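Local coordinates for protein triacylglycerol lipase (PDB 5AH1) that hydrolyses ester bonds, probably including those of triacylglycerols and synthetic polyesters, as a zinc-binding enzyme of the alpha/beta-hydrolase fold, at residues A[84-89]-A[302-307]; A[127-132]-A[192-197]; A[133-138]-A[185-190]; A[143-148]-A[212-217]. All coordinates share one frame; numbering follows the deposited sequence.

Interaction 1: residues A[84-89]-A[302-307]. With ZN (zinc ion), chain B.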
loop_
_atom_site.group_PDB
_atom_site.type_symbol
_atom_site.label_atom_id
_atom_site.label_comp_id
_atom_site.label_asym_id
_atom_site.label_seq_id
_atom_site.Cartn_x
_atom_site.Cartn_y
_atom_site.Cartn_z
ATOM N N HIS A 84 -4.987 2.042 -1.080
ATOM C CA HIS A 84 -4.787 0.987 -0.100
ATOM C C HIS A 84 -3.726 -0.029 -0.522
ATOM O O HIS A 84 -3.296 -0.076 -1.683
ATOM C CB HIS A 84 -6.117 0.248 0.103
ATOM C CG HIS A 84 -6.598 -0.462 -1.122
ATOM N ND1 HIS A 84 -6.113 -1.692 -1.499
ATOM C CD2 HIS A 84 -7.499 -0.112 -2.073
ATOM C CE1 HIS A 84 -6.703 -2.076 -2.619
ATOM N NE2 HIS A 84 -7.546 -1.132 -2.992
ATOM N N GLY A 85 -3.322 -0.834 0.450
ATOM C CA GLY A 85 -2.347 -1.890 0.232
ATOM C C GLY A 85 -2.901 -3.272 -0.039
ATOM O O GLY A 85 -3.942 -3.455 -0.667
ATOM N N PHE A 86 -2.136 -4.249 0.419
ATOM C CA PHE A 86 -2.461 -5.667 0.265
ATOM C C PHE A 86 -3.692 -5.997 1.098
ATOM O O PHE A 86 -3.776 -5.588 2.263
ATOM C CB PHE A 86 -1.240 -6.460 0.739
ATOM C CG PHE A 86 -1.355 -7.956 0.627
ATOM C CD1 PHE A 86 -1.437 -8.588 -0.596
ATOM C CD2 PHE A 86 -1.279 -8.731 1.751
ATOM C CE1 PHE A 86 -1.485 -9.956 -0.680
ATOM C CE2 PHE A 86 -1.327 -10.095 1.659
ATOM C CZ PHE A 86 -1.433 -10.699 0.448
ATOM N N MET A 87 -4.656 -6.682 0.490
ATOM C CA MET A 87 -5.885 -7.060 1.182
ATOM C C MET A 87 -6.648 -5.862 1.759
ATOM O O MET A 87 -7.287 -5.962 2.807
ATOM C CB MET A 87 -5.623 -8.169 2.216
ATOM C CG MET A 87 -5.452 -9.550 1.543
ATOM S SD MET A 87 -7.021 -10.161 0.863
ATOM C CE MET A 87 -7.780 -10.704 2.369
ATOM N N GLY A 88 -6.595 -4.735 1.042
ATOM C CA GLY A 88 -7.483 -3.607 1.284
ATOM C C GLY A 88 -8.647 -3.613 0.314
ATOM O O GLY A 88 -8.526 -4.146 -0.795
ATOM N N PHE A 89 -9.778 -3.052 0.743
ATOM C CA PHE A 89 -11.023 -3.089 -0.022
ATOM C C PHE A 89 -11.627 -1.699 -0.181
ATOM O O PHE A 89 -11.105 -0.729 0.366
ATOM C CB PHE A 89 -11.978 -4.079 0.637
ATOM C CG PHE A 89 -11.437 -5.474 0.610
ATOM C CD1 PHE A 89 -11.575 -6.262 -0.523
ATOM C CD2 PHE A 89 -10.721 -5.977 1.686
ATOM C CE1 PHE A 89 -11.011 -7.540 -0.586
ATOM C CE2 PHE A 89 -10.172 -7.252 1.632
ATOM C CZ PHE A 89 -10.321 -8.036 0.494
ATOM N N ASP A 302 3.517 -12.605 -11.445
ATOM C CA ASP A 302 2.576 -11.485 -11.590
ATOM C C ASP A 302 1.464 -11.501 -10.542
ATOM O O ASP A 302 0.278 -11.557 -10.885
ATOM C CB ASP A 302 1.993 -11.525 -13.007
ATOM C CG ASP A 302 1.175 -10.295 -13.365
ATOM O OD1 ASP A 302 1.563 -9.162 -12.985
ATOM O OD2 ASP A 302 0.154 -10.468 -14.069
ATOM N N ILE A 303 1.847 -11.463 -9.269
ATOM C CA ILE A 303 0.898 -11.575 -8.158
ATOM C C ILE A 303 1.483 -10.841 -6.937
ATOM O O ILE A 303 2.690 -10.652 -6.864
ATOM C CB ILE A 303 0.585 -13.083 -7.904
ATOM C CG1 ILE A 303 -0.693 -13.264 -7.086
ATOM C CG2 ILE A 303 1.794 -13.783 -7.314
ATOM C CD1 ILE A 303 -1.966 -12.864 -7.824
ATOM N N ALA A 304 0.641 -10.424 -5.994
ATOM C CA ALA A 304 1.135 -9.567 -4.919
ATOM C C ALA A 304 2.212 -10.220 -4.053
ATOM O O ALA A 304 3.142 -9.553 -3.621
ATOM C CB ALA A 304 -0.011 -9.088 -4.031
ATOM N N THR A 305 2.071 -11.506 -3.771
ATOM C CA THR A 305 2.987 -12.187 -2.868
ATOM C C THR A 305 4.427 -12.160 -3.400
ATOM O O THR A 305 5.377 -12.013 -2.619
ATOM C CB THR A 305 2.474 -13.618 -2.555
ATOM O OG1 THR A 305 1.975 -14.226 -3.744
ATOM C CG2 THR A 305 1.339 -13.539 -1.566
ATOM N N TYR A 306 4.599 -12.241 -4.718
ATOM C CA TYR A 306 5.922 -12.085 -5.314
ATOM C C TYR A 306 6.397 -10.635 -5.212
ATOM O O TYR A 306 7.529 -10.354 -4.803
ATOM C CB TYR A 306 5.943 -12.539 -6.772
ATOM C CG TYR A 306 7.269 -12.228 -7.419
ATOM C CD1 TYR A 306 8.370 -13.051 -7.237
ATOM C CD2 TYR A 306 7.440 -11.076 -8.175
ATOM C CE1 TYR A 306 9.589 -12.752 -7.806
ATOM C CE2 TYR A 306 8.650 -10.766 -8.732
ATOM C CZ TYR A 306 9.723 -11.597 -8.559
ATOM O OH TYR A 306 10.937 -11.262 -9.122
ATOM N N ASP A 307 5.532 -9.700 -5.586
ATOM C CA ASP A 307 5.899 -8.285 -5.611
ATOM C C ASP A 307 6.222 -7.723 -4.220
ATOM O O ASP A 307 6.939 -6.721 -4.102
ATOM C CB ASP A 307 4.775 -7.482 -6.276
ATOM C CG ASP A 307 4.932 -7.370 -7.800
ATOM O OD1 ASP A 307 5.887 -7.962 -8.361
ATOM O OD2 ASP A 307 4.086 -6.677 -8.417
HETATM ZN ZN ZN B . -0.701 -8.840 -14.782
#
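Phe86 and Ala304 illustrate how one aromatic side chain can join the loop that follows strand 80-83 to the start of a distant helix. The ring meets the methyl of Ala304 obliquely: CD1 of Phe86 lies 3.8 Å from Ala304 CB, and CE1 sits at the same distance. Further out along the ring, CZ of Phe86 comes within 4.5 Å of Thr305 CG2, a looser touch at the next helical position. With CG of Phe86 trans to its main-chain nitrogen (chi1 -178°), the ring extends across the gap, while Met87 CG covers one face, 4.1 Å above its centre. Ile246 and Thr249 of helix 242-257 also pack against Phe86.

The loop holds its own shape by polar means. The carbonyl O of Gly85, the first residue of a type II turn that ends at Gly88, takes an in-plane bond on a lone pair from His84 ND1 (2.9 Å). Its position after strand 80-83, with the sequence His84-Gly85-Phe86, is consistent with the oxyanion loop of bacterial lipases. On the other segment, Ile303 occupies the N-cap position of the helix, and the preceding Asp302 binds zinc through OD2 at 2.0 Å together with Asp130, His150 and His156. Chemically, the touch is apolar, with no hydrogen bond across it, while His84 ND1 and Asp302 OD2 are directed to the turn and to zinc.

Interaction 2: residues A[127-132]-A[192-197]. With ZN (zinc ion), chain B.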
loop_
_atom_site.group_PDB
_atom_site.type_symbol
_atom_site.label_atom_id
_atom_site.label_comp_id
_atom_site.label_asym_id
_atom_site.label_seq_id
_atom_site.Cartn_x
_atom_site.Cartn_y
_atom_site.Cartn_z
ATOM N N SER A 127 -0.685 -8.008 -8.731
ATOM C CA SER A 127 0.635 -7.414 -8.841
ATOM C C SER A 127 0.560 -5.886 -8.849
ATOM O O SER A 127 -0.477 -5.292 -9.101
ATOM C CB SER A 127 1.303 -7.860 -10.125
ATOM O OG SER A 127 0.590 -7.345 -11.235
ATOM N N ASN A 128 1.694 -5.249 -8.588
ATOM C CA ASN A 128 1.763 -3.793 -8.666
ATOM C C ASN A 128 1.497 -3.283 -10.084
ATOM O O ASN A 128 0.869 -2.239 -10.254
ATOM C CB ASN A 128 3.114 -3.306 -8.140
ATOM C CG ASN A 128 3.135 -3.236 -6.634
ATOM O OD1 ASN A 128 2.291 -2.552 -6.040
ATOM N ND2 ASN A 128 4.098 -3.893 -6.004
ATOM N N TRP A 129 1.969 -3.991 -11.101
ATOM C CA TRP A 129 1.628 -3.611 -12.470
ATOM C C TRP A 129 0.108 -3.620 -12.656
ATOM O O TRP A 129 -0.498 -2.648 -13.137
ATOM C CB TRP A 129 2.263 -4.577 -13.457
ATOM C CG TRP A 129 1.880 -4.332 -14.898
ATOM C CD1 TRP A 129 0.711 -4.718 -15.523
ATOM C CD2 TRP A 129 2.662 -3.661 -15.905
ATOM N NE1 TRP A 129 0.731 -4.328 -16.835
ATOM C CE2 TRP A 129 1.913 -3.685 -17.097
ATOM C CE3 TRP A 129 3.923 -3.030 -15.911
ATOM C CZ2 TRP A 129 2.399 -3.153 -18.292
ATOM C CZ3 TRP A 129 4.387 -2.499 -17.088
ATOM C CH2 TRP A 129 3.627 -2.549 -18.258
ATOM N N ASP A 130 -0.528 -4.728 -12.271
ATOM C CA ASP A 130 -1.964 -4.848 -12.488
ATOM C C ASP A 130 -2.697 -3.758 -11.697
ATOM O O ASP A 130 -3.618 -3.122 -12.203
ATOM C CB ASP A 130 -2.485 -6.229 -12.079
ATOM C CG ASP A 130 -2.020 -7.380 -13.006
ATOM O OD1 ASP A 130 -1.199 -7.168 -13.939
ATOM O OD2 ASP A 130 -2.510 -8.516 -12.790
ATOM N N ARG A 131 -2.288 -3.565 -10.451
ATOM C CA ARG A 131 -2.878 -2.529 -9.610
ATOM C C ARG A 131 -2.691 -1.121 -10.162
ATOM O O ARG A 131 -3.574 -0.292 -10.035
ATOM C CB ARG A 131 -2.337 -2.664 -8.191
ATOM C CG ARG A 131 -2.881 -3.929 -7.470
ATOM C CD ARG A 131 -2.090 -4.257 -6.223
ATOM N NE ARG A 131 -1.816 -3.102 -5.364
ATOM C CZ ARG A 131 -2.340 -2.892 -4.158
ATOM N NH1 ARG A 131 -3.329 -3.642 -3.667
ATOM N NH2 ARG A 131 -1.907 -1.856 -3.460
ATOM N N ALA A 132 -1.543 -0.851 -10.764
ATOM C CA ALA A 132 -1.312 0.446 -11.381
ATOM C C ALA A 132 -2.239 0.681 -12.583
ATOM O O ALA A 132 -2.766 1.780 -12.755
ATOM C CB ALA A 132 0.142 0.611 -11.772
ATOM N N THR A 192 3.181 6.267 -11.314
ATOM C CA THR A 192 3.887 7.505 -11.637
ATOM C C THR A 192 4.982 7.242 -12.686
ATOM O O THR A 192 5.160 8.007 -13.634
ATOM C CB THR A 192 4.455 8.152 -10.361
ATOM O OG1 THR A 192 3.374 8.441 -9.463
ATOM C CG2 THR A 192 5.197 9.423 -10.693
ATOM N N GLN A 193 5.638 6.087 -12.584
ATOM C CA GLN A 193 6.660 5.675 -13.536
ATOM C C GLN A 193 6.054 5.492 -14.927
ATOM O O GLN A 193 6.560 6.001 -15.928
ATOM C CB GLN A 193 7.310 4.376 -13.076
ATOM C CG GLN A 193 8.277 3.784 -14.082
ATOM C CD GLN A 193 9.529 4.594 -14.252
ATOM O OE1 GLN A 193 10.002 5.258 -13.321
ATOM N NE2 GLN A 193 10.067 4.563 -15.458
ATOM N N LEU A 194 4.959 4.741 -14.990
ATOM C CA LEU A 194 4.298 4.483 -16.258
ATOM C C LEU A 194 3.738 5.763 -16.881
ATOM O O LEU A 194 3.912 6.003 -18.073
ATOM C CB LEU A 194 3.186 3.441 -16.070
ATOM C CG LEU A 194 3.686 2.004 -15.852
ATOM C CD1 LEU A 194 2.552 1.089 -15.462
ATOM C CD2 LEU A 194 4.395 1.449 -17.093
ATOM N N LEU A 195 3.060 6.590 -16.097
ATOM C CA LEU A 195 2.547 7.841 -16.632
ATOM C C LEU A 195 3.670 8.656 -17.264
ATOM O O LEU A 195 3.544 9.147 -18.378
ATOM C CB LEU A 195 1.846 8.665 -15.549
ATOM C CG LEU A 195 0.464 8.156 -15.124
ATOM C CD1 LEU A 195 0.024 8.902 -13.876
ATOM C CD2 LEU A 195 -0.556 8.310 -16.242
ATOM N N SER A 196 4.793 8.748 -16.562
ATOM C CA SER A 196 5.882 9.610 -16.991
ATOM C C SER A 196 6.633 9.041 -18.184
ATOM O O SER A 196 6.928 9.759 -19.134
ATOM C CB SER A 196 6.862 9.815 -15.834
ATOM O OG SER A 196 6.251 10.419 -14.701
ATOM N N GLU A 197 6.945 7.750 -18.135
ATOM C CA GLU A 197 7.857 7.158 -19.113
ATOM C C GLU A 197 7.258 6.055 -19.981
ATOM O O GLU A 197 7.890 5.634 -20.941
ATOM C CB GLU A 197 9.107 6.627 -18.409
ATOM C CG GLU A 197 9.907 7.708 -17.705
ATOM C CD GLU A 197 11.323 7.275 -17.387
ATOM O OE1 GLU A 197 12.100 7.047 -18.332
ATOM O OE2 GLU A 197 11.668 7.141 -16.200
HETATM ZN ZN ZN B . -0.701 -8.840 -14.782
#
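Ala132 and Leu194 mark where helix 128-140 and helix 183-197 come nearest within these segments, their CA atoms 8.5 Å apart. Leu194 carries the contact with both methyls. CD2 of Leu194 reaches CZ3 of Trp129 at 3.9 Å, whereas CD1 lies over one face of the indole, 4.3 Å above the plane and shifted toward the rim. The same CD1 of Leu194 is also 4.4 Å from Ala132 CB, so it touches both the ring and the alanine methyl. The indole gets there because Trp129 CG is trans to the main-chain nitrogen (chi1 175°), and the two side chains cross at about a right angle; Trp129 NE1 is bonded to Tyr146 O, which should limit rotation of the ring.

At the amino end of the same helix, Ser127 OG caps by accepting from Asp130 N at 3.0 Å, with an N-H...O angle of 162°, and also bonds to Asp302 OD1. Asp130 OD1 lies 1.9 Å from the zinc ion it binds. Asp130 OD2 is farther from the zinc ion, at 2.7 Å. The chemistry implies a helix with two duties: an apolar flank set against its neighbour, and a capped amino end beside a carboxylate that binds the metal.

Interaction 3: residues A[133-138]-A[185-190]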
loop_
_atom_site.group_PDB
_atom_site.type_symbol
_atom_site.label_atom_id
_atom_site.label_comp_id
_atom_site.label_asym_id
_atom_site.label_seq_id
_atom_site.Cartn_x
_atom_site.Cartn_y
_atom_site.Cartn_z
ATOM N N CYS A 133 -2.432 -0.348 -13.408
ATOM C CA CYS A 133 -3.355 -0.249 -14.525
ATOM C C CYS A 133 -4.773 -0.033 -14.026
ATOM O O CYS A 133 -5.537 0.732 -14.607
ATOM C CB CYS A 133 -3.297 -1.515 -15.383
ATOM S SG CYS A 133 -1.690 -1.807 -16.201
ATOM N N GLU A 134 -5.131 -0.729 -12.952
ATOM C CA GLU A 134 -6.443 -0.555 -12.337
ATOM C C GLU A 134 -6.588 0.854 -11.764
ATOM O O GLU A 134 -7.644 1.471 -11.904
ATOM C CB GLU A 134 -6.661 -1.625 -11.279
ATOM C CG GLU A 134 -6.738 -3.021 -11.903
ATOM C CD GLU A 134 -6.433 -4.139 -10.934
ATOM O OE1 GLU A 134 -6.261 -3.892 -9.724
ATOM O OE2 GLU A 134 -6.375 -5.304 -11.393
ATOM N N LEU A 135 -5.541 1.359 -11.122
ATOM C CA LEU A 135 -5.560 2.700 -10.549
ATOM C C LEU A 135 -5.759 3.781 -11.621
ATOM O O LEU A 135 -6.547 4.718 -11.446
ATOM C CB LEU A 135 -4.267 2.939 -9.775
ATOM C CG LEU A 135 -4.112 4.290 -9.093
ATOM C CD1 LEU A 135 -5.278 4.579 -8.166
ATOM C CD2 LEU A 135 -2.792 4.315 -8.336
ATOM N N TYR A 136 -5.052 3.635 -12.739
ATOM C CA TYR A 136 -5.247 4.511 -13.887
ATOM C C TYR A 136 -6.718 4.576 -14.305
ATOM O O TYR A 136 -7.305 5.659 -14.386
ATOM C CB TYR A 136 -4.342 4.059 -15.044
ATOM C CG TYR A 136 -4.591 4.804 -16.324
ATOM C CD1 TYR A 136 -4.009 6.038 -16.568
ATOM C CD2 TYR A 136 -5.414 4.272 -17.297
ATOM C CE1 TYR A 136 -4.259 6.725 -17.743
ATOM C CE2 TYR A 136 -5.676 4.950 -18.468
ATOM C CZ TYR A 136 -5.102 6.186 -18.684
ATOM O OH TYR A 136 -5.352 6.855 -19.859
ATOM N N ALA A 137 -7.332 3.425 -14.508
ATOM C CA ALA A 137 -8.730 3.391 -14.928
ATOM C C ALA A 137 -9.661 3.901 -13.843
ATOM O O ALA A 137 -10.682 4.531 -14.144
ATOM C CB ALA A 137 -9.116 1.988 -15.336
ATOM N N TYR A 138 -9.335 3.623 -12.586
ATOM C CA TYR A 138 -10.176 4.058 -11.476
ATOM C C TYR A 138 -10.249 5.578 -11.423
ATOM O O TYR A 138 -11.283 6.154 -11.068
ATOM C CB TYR A 138 -9.665 3.507 -10.133
ATOM C CG TYR A 138 -10.747 3.466 -9.095
ATOM C CD1 TYR A 138 -11.049 4.585 -8.341
ATOM C CD2 TYR A 138 -11.546 2.344 -8.940
ATOM C CE1 TYR A 138 -12.077 4.575 -7.422
ATOM C CE2 TYR A 138 -12.582 2.330 -8.029
ATOM C CZ TYR A 138 -12.838 3.448 -7.272
ATOM O OH TYR A 138 -13.885 3.450 -6.378
ATOM N N GLY A 185 1.902 2.059 -1.662
ATOM C CA GLY A 185 3.060 2.884 -1.965
ATOM C C GLY A 185 3.857 2.388 -3.171
ATOM O O GLY A 185 4.313 3.179 -3.994
ATOM N N GLN A 186 4.027 1.073 -3.303
ATOM C CA GLN A 186 4.634 0.514 -4.504
ATOM C C GLN A 186 3.762 0.781 -5.715
ATOM O O GLN A 186 4.258 1.128 -6.796
ATOM C CB GLN A 186 4.827 -0.995 -4.372
ATOM C CG GLN A 186 5.881 -1.459 -3.402
ATOM C CD GLN A 186 5.882 -2.967 -3.340
ATOM O OE1 GLN A 186 4.835 -3.583 -3.061
ATOM N NE2 GLN A 186 7.026 -3.586 -3.647
ATOM N N THR A 187 2.450 0.612 -5.554
ATOM C CA THR A 187 1.523 0.794 -6.668
ATOM C C THR A 187 1.553 2.231 -7.191
ATOM O O THR A 187 1.545 2.446 -8.398
ATOM C CB THR A 187 0.106 0.421 -6.249
ATOM O OG1 THR A 187 0.078 -0.956 -5.836
ATOM C CG2 THR A 187 -0.887 0.630 -7.394
ATOM N N ILE A 188 1.580 3.223 -6.302
ATOM C CA ILE A 188 1.580 4.621 -6.762
ATOM C C ILE A 188 2.920 5.029 -7.366
ATOM O O ILE A 188 2.962 5.825 -8.307
ATOM C CB ILE A 188 1.110 5.638 -5.661
ATOM C CG1 ILE A 188 2.035 5.639 -4.443
ATOM C CG2 ILE A 188 -0.321 5.299 -5.261
ATOM C CD1 ILE A 188 1.704 6.722 -3.428
ATOM N N ARG A 189 4.019 4.445 -6.880
ATOM C CA ARG A 189 5.314 4.659 -7.529
ATOM C C ARG A 189 5.256 4.156 -8.958
ATOM O O ARG A 189 5.765 4.771 -9.879
ATOM C CB ARG A 189 6.434 3.960 -6.774
ATOM C CG ARG A 189 6.865 4.607 -5.448
ATOM C CD ARG A 189 7.802 3.702 -4.654
ATOM N NE ARG A 189 8.888 3.213 -5.506
ATOM C CZ ARG A 189 9.400 1.986 -5.460
ATOM N NH1 ARG A 189 9.052 1.161 -4.484
ATOM N NH2 ARG A 189 10.292 1.627 -6.362
ATOM N N THR A 190 4.652 2.985 -9.123
ATOM C CA THR A 190 4.572 2.283 -10.416
ATOM C C THR A 190 3.696 3.074 -11.396
ATOM O O THR A 190 4.057 3.277 -12.555
ATOM C CB THR A 190 4.020 0.855 -10.241
ATOM O OG1 THR A 190 4.869 0.144 -9.339
ATOM C CG2 THR A 190 3.959 0.083 -11.555
#
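No ring or other flat side chain takes part where Leu135 meets Thr187 and Ile188; the flat group with defined faces here is the peptide carbonyl of Gln186, whose oxygen is approached from opposite faces by Thr190 N and Thr190 OG1. The setting is helix-to-helix packing on the alpha/beta-hydrolase sheet: helix 128-140 lies against helix 183-197, which follows strand 176-181 through a Gly-x-Ser-x-Gly sequence (Gly180, Ser182, Gly184) consistent with the nucleophile elbow of this fold.

Leu135 carries the contact. Its CG stands trans to the main-chain nitrogen (chi1 -180°), which projects the branch across to the partner helix. CD2 of Leu135 then lies 4.1 Å from Ile188 CG2 and 4.3 Å from Thr187 CG2, thus touching methyls on consecutive residues of one helical turn. The Leu135 and Ile188 side chains cross obliquely, and the rest of the isoleucine turns away, leaving its CG2 as the point of touch. Leu135 also packs on Leu191 and, toward the sheet, on Ala120 of strand 117-120.

Thr187 is two-faced. While its methyl faces Leu135, its hydroxyl is gripped by polar neighbours from both helices, namely Asn128 OD1, Arg131 NE and Met183 O, so a buried oxygen is satisfied beside an apolar seam. Thr190, one turn later, returns its hydroxyl to its own helix, with Thr190 OG1 2.8 Å from Gln186 O and 37° above the carbonyl plane.

Interaction 4: residues A[143-148]-A[212-217]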
loop_
_atom_site.group_PDB
_atom_site.type_symbol
_atom_site.label_atom_id
_atom_site.label_comp_id
_atom_site.label_asym_id
_atom_site.label_seq_id
_atom_site.Cartn_x
_atom_site.Cartn_y
_atom_site.Cartn_z
ATOM N N THR A 143 -12.278 1.050 -18.957
ATOM C CA THR A 143 -12.007 -0.357 -18.751
ATOM C C THR A 143 -10.516 -0.578 -18.559
ATOM O O THR A 143 -9.685 -0.122 -19.348
ATOM C CB THR A 143 -12.531 -1.171 -19.938
ATOM O OG1 THR A 143 -13.946 -0.979 -20.043
ATOM C CG2 THR A 143 -12.244 -2.657 -19.771
ATOM N N VAL A 144 -10.179 -1.306 -17.504
ATOM C CA VAL A 144 -8.789 -1.602 -17.214
ATOM C C VAL A 144 -8.144 -2.310 -18.404
ATOM O O VAL A 144 -8.713 -3.260 -18.952
ATOM C CB VAL A 144 -8.685 -2.505 -15.973
ATOM C CG1 VAL A 144 -7.238 -2.871 -15.680
ATOM C CG2 VAL A 144 -9.326 -1.826 -14.749
ATOM N N ASP A 145 -6.941 -1.865 -18.754
ATOM C CA ASP A 145 -6.154 -2.417 -19.857
ATOM C C ASP A 145 -4.763 -2.713 -19.322
ATOM O O ASP A 145 -4.025 -1.790 -19.003
ATOM C CB ASP A 145 -6.144 -1.410 -21.008
ATOM C CG ASP A 145 -5.384 -1.871 -22.231
ATOM O OD1 ASP A 145 -4.623 -2.858 -22.188
ATOM O OD2 ASP A 145 -5.549 -1.226 -23.287
ATOM N N TYR A 146 -4.433 -3.997 -19.195
ATOM C CA TYR A 146 -3.168 -4.415 -18.598
ATOM C C TYR A 146 -2.007 -4.423 -19.584
ATOM O O TYR A 146 -0.879 -4.680 -19.181
ATOM C CB TYR A 146 -3.328 -5.817 -17.992
ATOM C CG TYR A 146 -4.327 -5.890 -16.862
ATOM C CD1 TYR A 146 -4.037 -5.313 -15.638
ATOM C CD2 TYR A 146 -5.562 -6.509 -17.018
ATOM C CE1 TYR A 146 -4.931 -5.370 -14.600
ATOM C CE2 TYR A 146 -6.467 -6.574 -15.975
ATOM C CZ TYR A 146 -6.155 -5.992 -14.774
ATOM O OH TYR A 146 -7.075 -6.075 -13.749
ATOM N N GLY A 147 -2.296 -4.151 -20.855
ATOM C CA GLY A 147 -1.294 -4.172 -21.898
ATOM C C GLY A 147 -1.297 -5.503 -22.628
ATOM O O GLY A 147 -1.252 -6.565 -22.010
ATOM N N GLU A 148 -1.345 -5.464 -23.954
ATOM C CA GLU A 148 -1.269 -6.715 -24.711
ATOM C C GLU A 148 -0.025 -7.528 -24.355
ATOM O O GLU A 148 -0.100 -8.741 -24.139
ATOM C CB GLU A 148 -1.287 -6.450 -26.213
ATOM C CG GLU A 148 -1.250 -7.715 -27.059
ATOM C CD GLU A 148 -1.373 -7.408 -28.532
ATOM O OE1 GLU A 148 -2.509 -7.215 -29.008
ATOM O OE2 GLU A 148 -0.326 -7.338 -29.208
ATOM N N PRO A 212 -3.337 4.711 -23.154
ATOM C CA PRO A 212 -2.496 5.907 -23.024
ATOM C C PRO A 212 -1.490 5.786 -21.880
ATOM O O PRO A 212 -0.421 6.409 -21.937
ATOM C CB PRO A 212 -3.511 7.013 -22.741
ATOM C CG PRO A 212 -4.765 6.551 -23.473
ATOM C CD PRO A 212 -4.770 5.046 -23.281
ATOM N N LEU A 213 -1.825 5.014 -20.846
ATOM C CA LEU A 213 -0.919 4.817 -19.719
ATOM C C LEU A 213 0.483 4.430 -20.178
ATOM O O LEU A 213 1.484 4.844 -19.599
ATOM C CB LEU A 213 -1.472 3.762 -18.751
ATOM C CG LEU A 213 -0.574 3.422 -17.550
ATOM C CD1 LEU A 213 -0.265 4.683 -16.724
ATOM C CD2 LEU A 213 -1.209 2.347 -16.689
ATOM N N PHE A 214 0.565 3.594 -21.200
ATOM C CA PHE A 214 1.844 3.020 -21.583
ATOM C C PHE A 214 2.657 3.890 -22.543
ATOM O O PHE A 214 3.779 3.522 -22.890
ATOM C CB PHE A 214 1.641 1.621 -22.184
ATOM C CG PHE A 214 0.886 0.684 -21.279
ATOM C CD1 PHE A 214 1.295 0.483 -19.969
ATOM C CD2 PHE A 214 -0.242 0.010 -21.728
ATOM C CE1 PHE A 214 0.597 -0.350 -19.128
ATOM C CE2 PHE A 214 -0.940 -0.825 -20.882
ATOM C CZ PHE A 214 -0.527 -0.999 -19.585
ATOM N N GLU A 215 2.118 5.035 -22.967
ATOM C CA GLU A 215 2.808 5.839 -23.975
ATOM C C GLU A 215 3.823 6.820 -23.392
ATOM O O GLU A 215 4.731 7.238 -24.099
ATOM C CB GLU A 215 1.790 6.515 -24.902
ATOM C CG GLU A 215 0.992 5.503 -25.734
ATOM C CD GLU A 215 0.067 6.129 -26.781
ATOM O OE1 GLU A 215 -0.827 6.919 -26.407
ATOM O OE2 GLU A 215 0.214 5.821 -27.987
ATOM N N GLY A 216 3.714 7.110 -22.101
ATOM C CA GLY A 216 4.574 8.084 -21.453
ATOM C C GLY A 216 4.173 9.522 -21.711
ATOM O O GLY A 216 3.217 9.793 -22.442
ATOM N N GLY A 217 4.914 10.442 -21.105
ATOM C CA GLY A 217 4.768 11.864 -21.351
ATOM C C GLY A 217 3.719 12.555 -20.507
ATOM O O GLY A 217 3.396 13.706 -20.779
#
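An Asx turn formed by Asp145 and Gly147, between strand 142-145 and helix 148-154 and close to the zinc site, is the surface on which Phe214 rests. In this turn Asp145 OD1 accepts from Gly147 N at 3.0 Å, with an N-H...O angle of 152°; the donor comes on the anti side of the carboxylate and 27° out of its plane. The other oxygen, OD2 of Asp145, forms a salt bridge with Arg158, so each carboxylate oxygen has a partner.

Phe214 touches main chain more than side chains. Its CE2 lies 3.5 Å from Gly147 CA, an approach made easier because glycine has no side chain to stand between. CZ of Phe214 is 3.6 Å from Asp145 O and 3.7 Å from Tyr146 O, all three partners lying obliquely to the ring. CG of Phe214 is beside its own main-chain nitrogen (chi1 -55°), a setting that leads the ring across to the turn. The two carbonyl oxygens near CZ would give the boundary a weakly polar character.

Tyr146 itself turns away from Phe214: Val144 CG1 lies over one face of the Tyr146 ring, 3.4 Å above it and toward the rim, and Tyr146 meets the zinc ligand His156 edge-to-face, with its hydroxyl bonded to Glu134. Phe214 lies between the turn and helix 128-140, where it packs on Cys133 and lies nearly parallel to Trp129, while the adjacent Leu213 packs on helix 183-197.

Interactions 2 and 3 join the same two helices, 128-140 and 183-197, and their centres lie about 5 Å apart; along the chain, interaction 3 is nested inside the loop closed by interaction 2. All four contacts are largely buried, but interaction 1 lies nearest the centre of the chain, about 8 Å away, and interaction 4 farthest, at about 21 Å. Their chemistry also differs: aromatic rings against methyls in interactions 1 and 2, methyl against methyl in interaction 3, ring against backbone in interaction 4. Zinc links interactions 1 and 2, which share it through Asp302 and Asp130, and Tyr146 of interaction 4 stands close by. Trp129 ties interaction 2 to interaction 4.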